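Shikimate dehydrogenase (NADP(+)) (Thermus thermophilus, PDB 2D5C) catalyses the reversible NADPH-linked reduction of 3-dehydroshikimate to shikimate, the fourth of seven steps in chorismate biosynthesis. Local coordinates at residues Leu2-Leu7 with Leu238-Trp243; Trp36-Pro39 with Gly45-Lys48. All coordinates share one frame; numbering follows the deposited sequence.

Contact 1. Residues Leu2-Leu7 with Leu238-Trp243; sequences LRFAVL and LAFRLW. With SO4 (sulfate ion), chain F.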
ATOM      1  N   LEU A   2      -6.118  -0.070 -12.988  1.00 36.25           N
ATOM      2  CA  LEU A   2      -4.825   0.266 -12.411  1.00 29.84           C
ATOM      3  C   LEU A   2      -4.028   1.245 -13.269  1.00 32.70           C
ATOM      4  O   LEU A   2      -3.790   0.992 -14.442  1.00 35.70           O
ATOM      5  CB  LEU A   2      -4.031  -1.028 -12.210  1.00 29.30           C
ATOM      6  CG  LEU A   2      -4.680  -2.006 -11.230  1.00 30.51           C
ATOM      7  CD1 LEU A   2      -4.124  -3.411 -11.416  1.00 25.48           C
ATOM      8  CD2 LEU A   2      -4.441  -1.511  -9.810  1.00 29.20           C
ATOM      9  N   ARG A   3      -3.616   2.361 -12.670  1.00 27.46           N
ATOM     10  CA  ARG A   3      -2.839   3.372 -13.373  1.00 30.07           C
ATOM     11  C   ARG A   3      -1.438   3.419 -12.781  1.00 30.52           C
ATOM     12  O   ARG A   3      -1.262   3.803 -11.622  1.00 28.61           O
ATOM     13  CB  ARG A   3      -3.488   4.755 -13.245  1.00 36.84           C
ATOM     14  CG  ARG A   3      -4.868   4.876 -13.876  1.00 45.25           C
ATOM     15  CD  ARG A   3      -4.864   4.356 -15.300  1.00 52.27           C
ATOM     16  NE  ARG A   3      -6.190   4.391 -15.908  1.00 57.45           N
ATOM     17  CZ  ARG A   3      -6.542   3.648 -16.952  1.00 63.69           C
ATOM     18  NH1 ARG A   3      -5.668   2.811 -17.497  1.00 62.85           N
ATOM     19  NH2 ARG A   3      -7.766   3.742 -17.455  1.00 65.53           N
ATOM     20  N   PHE A   4      -0.452   3.020 -13.579  1.00 27.68           N
ATOM     21  CA  PHE A   4       0.944   3.002 -13.153  1.00 27.55           C
ATOM     22  C   PHE A   4       1.802   3.868 -14.066  1.00 35.53           C
ATOM     23  O   PHE A   4       1.357   4.302 -15.129  1.00 34.39           O
ATOM     24  CB  PHE A   4       1.486   1.571 -13.184  1.00 26.37           C
ATOM     25  CG  PHE A   4       0.763   0.623 -12.275  1.00 28.20           C
ATOM     26  CD1 PHE A   4       0.159  -0.522 -12.785  1.00 27.56           C
ATOM     27  CD2 PHE A   4       0.707   0.859 -10.907  1.00 26.46           C
ATOM     28  CE1 PHE A   4      -0.494  -1.423 -11.947  1.00 27.47           C
ATOM     29  CE2 PHE A   4       0.057  -0.031 -10.056  1.00 23.31           C
ATOM     30  CZ  PHE A   4      -0.546  -1.181 -10.576  1.00 23.81           C
ATOM     31  N   ALA A   5       3.041   4.116 -13.650  1.00 32.02           N
ATOM     32  CA  ALA A   5       3.953   4.914 -14.458  1.00 30.92           C
ATOM     33  C   ALA A   5       5.376   4.835 -13.935  1.00 34.66           C
ATOM     34  O   ALA A   5       5.601   4.479 -12.779  1.00 33.34           O
ATOM     35  CB  ALA A   5       3.492   6.379 -14.480  1.00 23.09           C
ATOM     36  N   VAL A   6       6.334   5.131 -14.808  1.00 34.62           N
ATOM     37  CA  VAL A   6       7.739   5.180 -14.419  1.00 34.48           C
ATOM     38  C   VAL A   6       8.077   6.659 -14.585  1.00 38.56           C
ATOM     39  O   VAL A   6       7.860   7.238 -15.654  1.00 37.09           O
ATOM     40  CB  VAL A   6       8.665   4.316 -15.327  1.00 35.58           C
ATOM     41  CG1 VAL A   6       8.568   4.765 -16.789  1.00 35.68           C
ATOM     42  CG2 VAL A   6      10.109   4.428 -14.838  1.00 34.23           C
ATOM     43  N   LEU A   7       8.561   7.277 -13.514  1.00 35.78           N
ATOM     44  CA  LEU A   7       8.913   8.692 -13.530  1.00 34.39           C
ATOM     45  C   LEU A   7      10.428   8.850 -13.555  1.00 38.66           C
ATOM     46  O   LEU A   7      11.145   8.148 -12.840  1.00 38.44           O
ATOM     47  CB  LEU A   7       8.354   9.392 -12.288  1.00 31.45           C
ATOM     48  CG  LEU A   7       6.863   9.219 -11.986  1.00 32.30           C
ATOM     49  CD1 LEU A   7       6.526   9.926 -10.682  1.00 31.02           C
ATOM     50  CD2 LEU A   7       6.028   9.771 -13.133  1.00 30.16           C
ATOM     51  N   LEU A 238       8.380  -7.533  -8.468  1.00 20.79           N
ATOM     52  CA  LEU A 238       8.234  -7.281  -7.038  1.00 21.27           C
ATOM     53  C   LEU A 238       7.465  -6.000  -6.778  1.00 19.23           C
ATOM     54  O   LEU A 238       6.694  -5.922  -5.816  1.00 22.76           O
ATOM     55  CB  LEU A 238       9.604  -7.209  -6.361  1.00 18.27           C
ATOM     56  CG  LEU A 238      10.374  -8.526  -6.315  1.00 22.45           C
ATOM     57  CD1 LEU A 238      11.741  -8.280  -5.702  1.00 26.34           C
ATOM     58  CD2 LEU A 238       9.609  -9.559  -5.515  1.00 20.19           C
ATOM     59  N   ALA A 239       7.663  -4.992  -7.616  1.00 19.31           N
ATOM     60  CA  ALA A 239       6.946  -3.731  -7.425  1.00 17.81           C
ATOM     61  C   ALA A 239       5.464  -3.952  -7.712  1.00 20.50           C
ATOM     62  O   ALA A 239       4.592  -3.419  -7.020  1.00 19.91           O
ATOM     63  CB  ALA A 239       7.499  -2.644  -8.356  1.00 20.03           C
ATOM     64  N   PHE A 240       5.179  -4.738  -8.746  1.00 20.49           N
ATOM     65  CA  PHE A 240       3.791  -5.025  -9.100  1.00 22.26           C
ATOM     66  C   PHE A 240       3.074  -5.736  -7.949  1.00 25.14           C
ATOM     67  O   PHE A 240       1.897  -5.469  -7.681  1.00 23.39           O
ATOM     68  CB  PHE A 240       3.730  -5.888 -10.367  1.00 24.07           C
ATOM     69  CG  PHE A 240       2.387  -5.873 -11.033  1.00 21.06           C
ATOM     70  CD1 PHE A 240       2.138  -5.021 -12.102  1.00 22.11           C
ATOM     71  CD2 PHE A 240       1.363  -6.694 -10.562  1.00 21.85           C
ATOM     72  CE1 PHE A 240       0.871  -4.983 -12.708  1.00 29.44           C
ATOM     73  CE2 PHE A 240       0.104  -6.667 -11.150  1.00 24.79           C
ATOM     74  CZ  PHE A 240      -0.145  -5.811 -12.226  1.00 30.83           C
ATOM     75  N   ARG A 241       3.772  -6.647  -7.273  1.00 21.71           N
ATOM     76  CA  ARG A 241       3.170  -7.347  -6.156  1.00 19.97           C
ATOM     77  C   ARG A 241       2.947  -6.358  -5.020  1.00 22.32           C
ATOM     78  O   ARG A 241       1.952  -6.450  -4.316  1.00 21.35           O
ATOM     79  CB  ARG A 241       4.045  -8.516  -5.681  1.00 20.65           C
ATOM     80  CG  ARG A 241       3.374  -9.361  -4.607  1.00 26.73           C
ATOM     81  CD  ARG A 241       4.239 -10.537  -4.209  1.00 30.11           C
ATOM     82  NE  ARG A 241       5.525 -10.100  -3.681  1.00 40.08           N
ATOM     83  CZ  ARG A 241       6.536 -10.915  -3.395  1.00 45.15           C
ATOM     84  NH1 ARG A 241       6.418 -12.225  -3.589  1.00 41.15           N
ATOM     85  NH2 ARG A 241       7.667 -10.417  -2.909  1.00 44.23           N
ATOM     86  N   LEU A 242       3.869  -5.414  -4.822  1.00 20.83           N
ATOM     87  CA  LEU A 242       3.659  -4.423  -3.762  1.00 23.69           C
ATOM     88  C   LEU A 242       2.381  -3.643  -4.047  1.00 21.74           C
ATOM     89  O   LEU A 242       1.582  -3.393  -3.147  1.00 21.65           O
ATOM     90  CB  LEU A 242       4.818  -3.423  -3.672  1.00 23.80           C
ATOM     91  CG  LEU A 242       6.178  -3.921  -3.194  1.00 29.85           C
ATOM     92  CD1 LEU A 242       7.145  -2.753  -3.141  1.00 26.75           C
ATOM     93  CD2 LEU A 242       6.048  -4.566  -1.832  1.00 38.39           C
ATOM     94  N   TRP A 243       2.187  -3.258  -5.307  1.00 21.16           N
ATOM     95  CA  TRP A 243       1.009  -2.486  -5.682  1.00 20.79           C
ATOM     96  C   TRP A 243      -0.319  -3.237  -5.644  1.00 23.14           C
ATOM     97  O   TRP A 243      -1.337  -2.660  -5.280  1.00 23.86           O
ATOM     98  CB  TRP A 243       1.161  -1.918  -7.099  1.00 22.47           C
ATOM     99  CG  TRP A 243       2.294  -0.977  -7.276  1.00 21.80           C
ATOM    100  CD1 TRP A 243       2.775  -0.070  -6.363  1.00 19.64           C
ATOM    101  CD2 TRP A 243       3.091  -0.824  -8.455  1.00 21.96           C
ATOM    102  NE1 TRP A 243       3.828   0.634  -6.909  1.00 19.84           N
ATOM    103  CE2 TRP A 243       4.042   0.190  -8.190  1.00 19.86           C
ATOM    104  CE3 TRP A 243       3.090  -1.447  -9.715  1.00 21.15           C
ATOM    105  CZ2 TRP A 243       4.989   0.595  -9.137  1.00 22.69           C
ATOM    106  CZ3 TRP A 243       4.039  -1.038 -10.665  1.00 24.45           C
ATOM    107  CH2 TRP A 243       4.972  -0.029 -10.367  1.00 22.21           C
TER
HETATM  108  S   SO4 F1402       5.145  -8.161  -0.524  1.00 70.49           S
HETATM  109  O1  SO4 F1402       4.979  -7.523  -2.006  1.00 67.85           O
HETATM  110  O2  SO4 F1402       4.304  -7.337   0.321  1.00 66.89           O
HETATM  111  O3  SO4 F1402       4.786  -9.417  -0.534  1.00 72.43           O
HETATM  112  O4  SO4 F1402       6.529  -7.911  -0.211  1.00 70.23           O
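Phe-240 is the first residue of 238-243 to touch strand 2-7, its CE1 lying 3.9 Å from CE1 of Phe-4. CG anti to the backbone N (chi1 -162°) carries the rim of the ring, at CE1, up to Phe-4, and the two phenyl planes meet obliquely at 58°. Arg-241, one residue on, takes no part in the contact with 2-7; its NE donates to O1 of a sulfate, probably from the crystallisation liquor, at 3.1 Å. Of the helix residues, Trp-243 contributes most. Its six-membered ring makes an offset stack on Phe-4, centroids 4.4 Å apart and planes at 21°, with Phe-4 CE2 closest to Trp-243 CE3 at 3.4 Å. The opposite face of the indole lies against its own helix, near Ala-239 O, while NE1 is satisfied by Val-87 O of strand 86-90. Cutting Phe-4 back to an alanine is likely to leave one indole face without its stacking partner and to open a gap beside Phe-240. Helix 229-244 packs here on the sheet of the substrate-binding domain, the Trp-243 side chain about 7 Å from bound shikimate. Flat aromatic side chains suit this buried cluster: no hydrogen bond crosses between the segments, so dispersion and the exclusion of water join them.

Contact 2. Residues Trp36-Pro39 with Gly45-Lys48; sequences WDTP and GRLK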
ATOM      1  N   TRP A  36       6.528   8.756 -17.936  1.00 43.05           N
ATOM      2  CA  TRP A  36       6.261  10.181 -17.770  1.00 42.80           C
ATOM      3  C   TRP A  36       7.545  10.934 -17.454  1.00 45.52           C
ATOM      4  O   TRP A  36       8.045  10.874 -16.331  1.00 41.29           O
ATOM      5  CB  TRP A  36       5.248  10.383 -16.639  1.00 41.36           C
ATOM      6  CG  TRP A  36       4.626  11.746 -16.560  1.00 42.09           C
ATOM      7  CD1 TRP A  36       4.999  12.871 -17.242  1.00 42.04           C
ATOM      8  CD2 TRP A  36       3.525  12.133 -15.729  1.00 43.66           C
ATOM      9  NE1 TRP A  36       4.200  13.929 -16.887  1.00 41.67           N
ATOM     10  CE2 TRP A  36       3.288  13.504 -15.959  1.00 42.64           C
ATOM     11  CE3 TRP A  36       2.717  11.452 -14.810  1.00 45.40           C
ATOM     12  CZ2 TRP A  36       2.275  14.209 -15.303  1.00 46.22           C
ATOM     13  CZ3 TRP A  36       1.708  12.154 -14.158  1.00 48.24           C
ATOM     14  CH2 TRP A  36       1.499  13.520 -14.409  1.00 49.65           C
ATOM     15  N   ASP A  37       8.073  11.647 -18.444  1.00 44.61           N
ATOM     16  CA  ASP A  37       9.308  12.403 -18.258  1.00 45.37           C
ATOM     17  C   ASP A  37       9.165  13.354 -17.078  1.00 39.63           C
ATOM     18  O   ASP A  37       8.300  14.237 -17.077  1.00 41.97           O
ATOM     19  CB  ASP A  37       9.647  13.199 -19.521  1.00 46.70           C
ATOM     20  CG  ASP A  37      11.028  13.820 -19.459  1.00 51.80           C
ATOM     21  OD1 ASP A  37      12.022  13.071 -19.560  1.00 49.80           O
ATOM     22  OD2 ASP A  37      11.119  15.057 -19.300  1.00 57.73           O
ATOM     23  N   THR A  38      10.021  13.171 -16.078  1.00 38.09           N
ATOM     24  CA  THR A  38       9.981  13.989 -14.877  1.00 41.23           C
ATOM     25  C   THR A  38      11.361  14.443 -14.425  1.00 45.38           C
ATOM     26  O   THR A  38      12.144  13.655 -13.891  1.00 42.62           O
ATOM     27  CB  THR A  38       9.313  13.218 -13.708  1.00 39.68           C
ATOM     28  OG1 THR A  38       7.979  12.851 -14.082  1.00 36.29           O
ATOM     29  CG2 THR A  38       9.252  14.084 -12.456  1.00 36.40           C
ATOM     30  N   PRO A  39      11.688  15.721 -14.664  1.00 47.56           N
ATOM     31  CA  PRO A  39      12.991  16.254 -14.255  1.00 49.78           C
ATOM     32  C   PRO A  39      12.949  16.513 -12.754  1.00 49.36           C
ATOM     33  O   PRO A  39      11.882  16.763 -12.196  1.00 45.91           O
ATOM     34  CB  PRO A  39      13.101  17.557 -15.050  1.00 47.42           C
ATOM     35  CG  PRO A  39      12.243  17.298 -16.255  1.00 53.21           C
ATOM     36  CD  PRO A  39      11.047  16.622 -15.638  1.00 52.99           C
ATOM     37  N   GLY A  45       5.855  18.474  -7.708  1.00 36.01           N
ATOM     38  CA  GLY A  45       4.535  18.603  -8.293  1.00 37.13           C
ATOM     39  C   GLY A  45       4.057  17.288  -8.876  1.00 37.61           C
ATOM     40  O   GLY A  45       2.857  17.004  -8.885  1.00 38.30           O
ATOM     41  N   ARG A  46       5.004  16.485  -9.350  1.00 30.85           N
ATOM     42  CA  ARG A  46       4.709  15.191  -9.956  1.00 36.02           C
ATOM     43  C   ARG A  46       4.161  14.205  -8.923  1.00 36.18           C
ATOM     44  O   ARG A  46       3.236  13.448  -9.212  1.00 31.54           O
ATOM     45  CB  ARG A  46       5.976  14.614 -10.596  1.00 34.56           C
ATOM     46  CG  ARG A  46       5.750  13.336 -11.405  1.00 43.14           C
ATOM     47  CD  ARG A  46       5.018  13.604 -12.720  1.00 45.48           C
ATOM     48  NE  ARG A  46       5.890  14.244 -13.706  1.00 43.83           N
ATOM     49  CZ  ARG A  46       5.729  15.478 -14.167  1.00 42.22           C
ATOM     50  NH1 ARG A  46       4.723  16.227 -13.741  1.00 47.53           N
ATOM     51  NH2 ARG A  46       6.579  15.966 -15.054  1.00 44.92           N
ATOM     52  N   LEU A  47       4.736  14.207  -7.724  1.00 36.41           N
ATOM     53  CA  LEU A  47       4.263  13.299  -6.679  1.00 33.48           C
ATOM     54  C   LEU A  47       2.887  13.732  -6.187  1.00 34.69           C
ATOM     55  O   LEU A  47       2.088  12.906  -5.734  1.00 34.97           O
ATOM     56  CB  LEU A  47       5.258  13.248  -5.516  1.00 32.49           C
ATOM     57  CG  LEU A  47       6.636  12.654  -5.820  1.00 32.34           C
ATOM     58  CD1 LEU A  47       7.510  12.762  -4.581  1.00 35.58           C
ATOM     59  CD2 LEU A  47       6.518  11.192  -6.255  1.00 29.43           C
ATOM     60  N   LYS A  48       2.603  15.030  -6.278  1.00 33.64           N
ATOM     61  CA  LYS A  48       1.301  15.546  -5.864  1.00 36.20           C
ATOM     62  C   LYS A  48       0.247  14.932  -6.767  1.00 34.98           C
ATOM     63  O   LYS A  48      -0.832  14.553  -6.319  1.00 36.69           O
ATOM     64  CB  LYS A  48       1.249  17.074  -5.998  1.00 38.77           C
ATOM     65  CG  LYS A  48       1.512  17.837  -4.707  1.00 47.91           C
ATOM     66  CD  LYS A  48       0.244  18.535  -4.216  1.00 51.80           C
ATOM     67  CE  LYS A  48      -0.221  19.605  -5.199  1.00 56.08           C
ATOM     68  NZ  LYS A  48      -1.478  20.271  -4.764  1.00 60.18           N
TER
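Arg-46 reaches from helix 43-53 over the indole of Trp-36 to Asp-37 and Thr-38, at the end of strand 31-37, and nearly every atom of its side chain finds a partner. CB starts beside the methyl CG2 of Thr-38, 3.8 Å away, and CG keeps to the same threonine. Bends at chi2 (72°) and chi3 (74°) then fold the chain over the indole: CD sits above the centre of the six-membered ring, 3.5 Å from its centroid, in a CH-pi contact. NE points its hydrogen at Thr-38 OG1, in the guanidinium plane; that hydroxyl in turn donates to Trp-36 O. CZ lies 3.5 Å from Trp-36 NE1, and the guanidinium rests flat on the indole, planes 8° apart, a stacked cation-pi pair. NH2 gives a bond of 3.2 Å to Asp-37 O, while NH1 forms a salt bridge with Glu-49 farther along the helix. Arginine suits the site because one flat group can stack through its face while bonding at its edge, and threonine because its hydroxyl can both accept and donate. The contact ties helix 43-53 to the end of strand 31-37, with Leu-7 of the adjacent strand 2-8 packing against Trp-36, Thr-38 and Arg-46.

How the contacts relate
Contacts 1 and 2 lie about 15 Å apart, centre to centre, and meet through neighbouring strands of one mixed sheet, 2-8 and 31-37. Contact 1 joins the first strand of the chain to helix 229-244, near its far end; the segments of contact 2 are separated by only a few residues and fall wholly within that long interval. They touch directly: Val-6 O and Trp-36 N, 3.0 Å apart, make a probable hydrogen bond between the strands, and Leu-7 CD1 packs on Arg-46 CG at 3.6 Å. Contact 2 is thus a local contact within the substrate-binding domain, whereas contact 1 brings helix 229-244 back against the mixed sheet, where Val-6 of strand 2-8 touches bound shikimate.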